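Local coordinates for protein DNA alpha-glucosyltransferase (Enterobacteria phage T4, PDB 1YA6) that belongs to the GT-B clan of glycosyltransferases as a phage DNA alpha-glucosyltransferase, modelled here with bound DNA and uridine-5'-diphosphate, at residues Y256-I261 with Q273-Y278. Numbering follows the deposited sequence.
Sequences YGNREI and QILDCY. With UDP (uridine-5'-diphosphate), chain I.
At the rim of the second parallel sheet of this GT-B fold, outermost strand 253-256 ends beside strand 272-275, where Tyr256 pairs with Leu275 in a parallel bridge. Tyr256 N donates to Ile274 O at 2.8 Å, with a C=O...donor angle of 173°; the return bond from Asp276 N to Tyr256 O is weak at 3.4 Å, and Asp276 already lies past the end of strand 272-275. Beyond the bridge, side chains take over. Asn258 ND2 reaches Cys277 O at 2.6 Å, but the 130° angle at hydrogen makes this bond weak too. On the same amide, OD1 lies 3.7 Å from Leu275 CD1, the two side chains crossing at about a right angle. With CG anti to the backbone N (chi1 168°), Leu275 brings its other branch, CD2, to Ile261 CD1. A water accepts from Asn258 N and donates to Asp276 OD2, bridging the loops. Tyr278 holds the uracil edge of UDP: its N donates to O4 (2.9 Å) and its O accepts from N3 (2.8 Å), while its ring has N3 over one face. Asn258 thus weakly bonds the carbonyl of the peptide whose N-H binds O4, a second-shell contact that may steady the backbone bonded to the uracil.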
ATOM      1  N   TYR C 256      10.156  17.530   8.827  1.00 65.97           N
ATOM      2  CA  TYR C 256       9.338  18.489   8.082  1.00 66.27           C
ATOM      3  C   TYR C 256       7.896  18.034   7.955  1.00 67.40           C
ATOM      4  O   TYR C 256       7.602  16.838   7.976  1.00 67.21           O
ATOM      5  CB  TYR C 256       9.858  18.693   6.658  1.00 63.88           C
ATOM      6  CG  TYR C 256      11.317  19.012   6.571  1.00 63.47           C
ATOM      7  CD1 TYR C 256      12.269  17.992   6.590  1.00 62.62           C
ATOM      8  CD2 TYR C 256      11.756  20.337   6.510  1.00 61.61           C
ATOM      9  CE1 TYR C 256      13.624  18.278   6.555  1.00 63.54           C
ATOM     10  CE2 TYR C 256      13.110  20.640   6.478  1.00 61.39           C
ATOM     11  CZ  TYR C 256      14.042  19.607   6.504  1.00 63.41           C
ATOM     12  OH  TYR C 256      15.388  19.891   6.522  1.00 62.83           O
ATOM     13  N   GLY C 257       7.009  19.013   7.807  1.00 69.37           N
ATOM     14  CA  GLY C 257       5.598  18.747   7.614  1.00 72.03           C
ATOM     15  C   GLY C 257       5.331  19.025   6.139  1.00 73.95           C
ATOM     16  O   GLY C 257       6.201  19.563   5.450  1.00 73.82           O
ATOM     17  N   ASN C 258       4.150  18.675   5.642  1.00 75.11           N
ATOM     18  CA  ASN C 258       3.846  18.896   4.232  1.00 75.30           C
ATOM     19  C   ASN C 258       3.916  20.350   3.771  1.00 76.81           C
ATOM     20  O   ASN C 258       4.181  20.621   2.597  1.00 76.32           O
ATOM     21  CB  ASN C 258       2.474  18.325   3.896  1.00 74.18           C
ATOM     22  CG  ASN C 258       2.515  16.843   3.654  1.00 72.48           C
ATOM     23  OD1 ASN C 258       3.273  16.362   2.811  1.00 70.88           O
ATOM     24  ND2 ASN C 258       1.696  16.105   4.384  1.00 73.50           N
ATOM     25  N   ARG C 259       3.678  21.282   4.689  1.00 78.52           N
ATOM     26  CA  ARG C 259       3.718  22.702   4.351  1.00 79.99           C
ATOM     27  C   ARG C 259       5.137  23.260   4.451  1.00 80.23           C
ATOM     28  O   ARG C 259       5.429  24.338   3.927  1.00 79.40           O
ATOM     29  CB  ARG C 259       2.765  23.474   5.264  1.00 81.04           C
ATOM     30  CG  ARG C 259       1.302  23.121   5.025  1.00 84.98           C
ATOM     31  CD  ARG C 259       0.460  23.348   6.268  1.00 88.50           C
ATOM     32  NE  ARG C 259       0.469  24.742   6.704  1.00 92.20           N
ATOM     33  CZ  ARG C 259       0.032  25.153   7.892  1.00 94.64           C
ATOM     34  NH1 ARG C 259      -0.449  24.274   8.765  1.00 95.90           N
ATOM     35  NH2 ARG C 259       0.074  26.442   8.212  1.00 95.09           N
ATOM     36  N   GLU C 260       6.020  22.508   5.108  1.00 80.35           N
ATOM     37  CA  GLU C 260       7.414  22.906   5.270  1.00 79.75           C
ATOM     38  C   GLU C 260       8.306  22.075   4.345  1.00 81.01           C
ATOM     39  O   GLU C 260       9.525  22.042   4.519  1.00 82.41           O
ATOM     40  CB  GLU C 260       7.881  22.672   6.709  1.00 78.24           C
ATOM     41  CG  GLU C 260       6.881  23.015   7.798  1.00 78.10           C
ATOM     42  CD  GLU C 260       7.393  22.629   9.185  1.00 78.29           C
ATOM     43  OE1 GLU C 260       7.726  21.441   9.392  1.00 77.30           O
ATOM     44  OE2 GLU C 260       7.466  23.512  10.067  1.00 78.40           O
ATOM     45  N   ILE C 261       7.711  21.399   3.367  1.00 80.99           N
ATOM     46  CA  ILE C 261       8.492  20.561   2.459  1.00 82.52           C
ATOM     47  C   ILE C 261       9.437  21.387   1.581  1.00 83.06           C
ATOM     48  O   ILE C 261      10.212  20.846   0.791  1.00 81.48           O
ATOM     49  CB  ILE C 261       7.561  19.709   1.564  1.00 82.89           C
ATOM     50  CG1 ILE C 261       8.376  18.683   0.777  1.00 82.96           C
ATOM     51  CG2 ILE C 261       6.790  20.601   0.619  1.00 84.13           C
ATOM     52  CD1 ILE C 261       7.537  17.793  -0.093  1.00 83.15           C
ATOM     53  N   GLN C 273      16.299  13.459   5.836  1.00 60.19           N
ATOM     54  CA  GLN C 273      15.220  14.438   5.903  1.00 58.62           C
ATOM     55  C   GLN C 273      13.960  13.586   6.010  1.00 58.45           C
ATOM     56  O   GLN C 273      13.733  12.694   5.186  1.00 58.44           O
ATOM     57  CB  GLN C 273      15.167  15.301   4.632  1.00 57.91           C
ATOM     58  CG  GLN C 273      16.472  16.035   4.243  1.00 54.38           C
ATOM     59  CD  GLN C 273      17.047  16.911   5.358  1.00 52.33           C
ATOM     60  OE1 GLN C 273      17.945  16.487   6.098  1.00 50.57           O
ATOM     61  NE2 GLN C 273      16.532  18.130   5.482  1.00 45.89           N
ATOM     62  N   ILE C 274      13.151  13.857   7.026  1.00 56.94           N
ATOM     63  CA  ILE C 274      11.947  13.085   7.254  1.00 55.36           C
ATOM     64  C   ILE C 274      10.683  13.902   7.068  1.00 54.33           C
ATOM     65  O   ILE C 274      10.498  14.948   7.687  1.00 53.28           O
ATOM     66  CB  ILE C 274      11.947  12.485   8.693  1.00 57.10           C
ATOM     67  CG1 ILE C 274      13.310  11.846   8.990  1.00 56.71           C
ATOM     68  CG2 ILE C 274      10.820  11.452   8.845  1.00 54.78           C
ATOM     69  CD1 ILE C 274      13.775  10.839   7.948  1.00 56.21           C
ATOM     70  N   LEU C 275       9.805  13.404   6.213  1.00 53.31           N
ATOM     71  CA  LEU C 275       8.537  14.066   5.953  1.00 53.80           C
ATOM     72  C   LEU C 275       7.496  13.166   6.603  1.00 54.72           C
ATOM     73  O   LEU C 275       7.629  11.943   6.523  1.00 56.15           O
ATOM     74  CB  LEU C 275       8.323  14.153   4.442  1.00 51.77           C
ATOM     75  CG  LEU C 275       6.955  14.545   3.903  1.00 50.74           C
ATOM     76  CD1 LEU C 275       6.519  15.866   4.484  1.00 52.20           C
ATOM     77  CD2 LEU C 275       7.027  14.610   2.398  1.00 49.45           C
ATOM     78  N   ASP C 276       6.485  13.733   7.265  1.00 55.20           N
ATOM     79  CA  ASP C 276       5.477  12.878   7.889  1.00 57.39           C
ATOM     80  C   ASP C 276       4.386  12.476   6.908  1.00 56.29           C
ATOM     81  O   ASP C 276       4.597  12.510   5.691  1.00 57.36           O
ATOM     82  CB  ASP C 276       4.865  13.533   9.132  1.00 62.17           C
ATOM     83  CG  ASP C 276       3.987  14.711   8.811  1.00 67.38           C
ATOM     84  OD1 ASP C 276       3.358  15.246   9.759  1.00 67.28           O
ATOM     85  OD2 ASP C 276       3.925  15.097   7.621  1.00 72.45           O
ATOM     86  N   CYS C 277       3.234  12.067   7.425  1.00 54.20           N
ATOM     87  CA  CYS C 277       2.137  11.659   6.557  1.00 53.49           C
ATOM     88  C   CYS C 277       2.057  12.584   5.360  1.00 52.37           C
ATOM     89  O   CYS C 277       1.842  13.785   5.490  1.00 51.49           O
ATOM     90  CB  CYS C 277       0.838  11.664   7.332  1.00 53.66           C
ATOM     91  SG  CYS C 277       1.007  10.603   8.745  1.00 61.25           S
ATOM     92  N   TYR C 278       2.232  11.992   4.189  1.00 52.09           N
ATOM     93  CA  TYR C 278       2.259  12.717   2.934  1.00 49.68           C
ATOM     94  C   TYR C 278       1.069  12.445   2.006  1.00 49.59           C
ATOM     95  O   TYR C 278       0.370  11.434   2.146  1.00 50.16           O
ATOM     96  CB  TYR C 278       3.552  12.345   2.225  1.00 46.00           C
ATOM     97  CG  TYR C 278       3.576  10.896   1.804  1.00 43.88           C
ATOM     98  CD1 TYR C 278       2.820  10.455   0.721  1.00 41.95           C
ATOM     99  CD2 TYR C 278       4.369   9.968   2.471  1.00 42.89           C
ATOM    100  CE1 TYR C 278       2.866   9.136   0.311  1.00 42.33           C
ATOM    101  CE2 TYR C 278       4.415   8.641   2.068  1.00 39.01           C
ATOM    102  CZ  TYR C 278       3.670   8.236   0.991  1.00 40.68           C
ATOM    103  OH  TYR C 278       3.746   6.935   0.557  1.00 44.92           O
TER
HETATM  104  N1  UDP I2001       0.524   6.530   1.660  1.00 44.19           N
HETATM  105  C2  UDP I2001       0.180   7.853   1.541  1.00 45.17           C
HETATM  106  N3  UDP I2001       0.613   8.658   2.565  1.00 45.57           N
HETATM  107  C4  UDP I2001       1.358   8.282   3.659  1.00 45.06           C
HETATM  108  C5  UDP I2001       1.704   6.892   3.690  1.00 45.15           C
HETATM  109  C6  UDP I2001       1.282   6.085   2.713  1.00 44.28           C
HETATM  110  O2  UDP I2001      -0.455   8.286   0.592  1.00 46.09           O
HETATM  111  O4  UDP I2001       1.661   9.127   4.511  1.00 41.00           O
HETATM  112  C1' UDP I2001       0.022   5.614   0.632  1.00 45.01           C
HETATM  113  C2' UDP I2001       1.104   4.778  -0.036  1.00 46.38           C
HETATM  114  O2' UDP I2001       1.619   5.474  -1.152  1.00 48.65           O
HETATM  115  C3' UDP I2001       0.324   3.523  -0.420  1.00 45.53           C
HETATM  116  C4' UDP I2001      -0.679   3.380   0.723  1.00 44.24           C
HETATM  117  O4' UDP I2001      -0.856   4.712   1.267  1.00 43.19           O
HETATM  118  O3' UDP I2001      -0.357   3.740  -1.643  1.00 47.19           O
HETATM  119  C5' UDP I2001      -0.264   2.448   1.838  1.00 41.82           C
HETATM  120  O5' UDP I2001      -0.409   1.094   1.426  1.00 42.29           O
HETATM  121  PA  UDP I2001       0.815   0.067   1.481  1.00 44.58           P
HETATM  122  O1A UDP I2001       0.305  -1.247   0.993  1.00 42.02           O
HETATM  123  O2A UDP I2001       1.977   0.701   0.811  1.00 39.93           O
HETATM  124  O3A UDP I2001       1.206  -0.074   3.070  1.00 42.62           O
HETATM  125  PB  UDP I2001       0.292  -0.002   4.425  1.00 38.21           P
HETATM  126  O1B UDP I2001       0.787  -1.081   5.325  1.00 44.25           O
HETATM  127  O2B UDP I2001       0.291   1.402   4.901  1.00 42.01           O
HETATM  128  O3B UDP I2001      -1.177  -0.382   3.947  1.00 38.26           O
HETATM  129  O   HOH W   1       2.181  17.686   7.646  1.00 55.14           O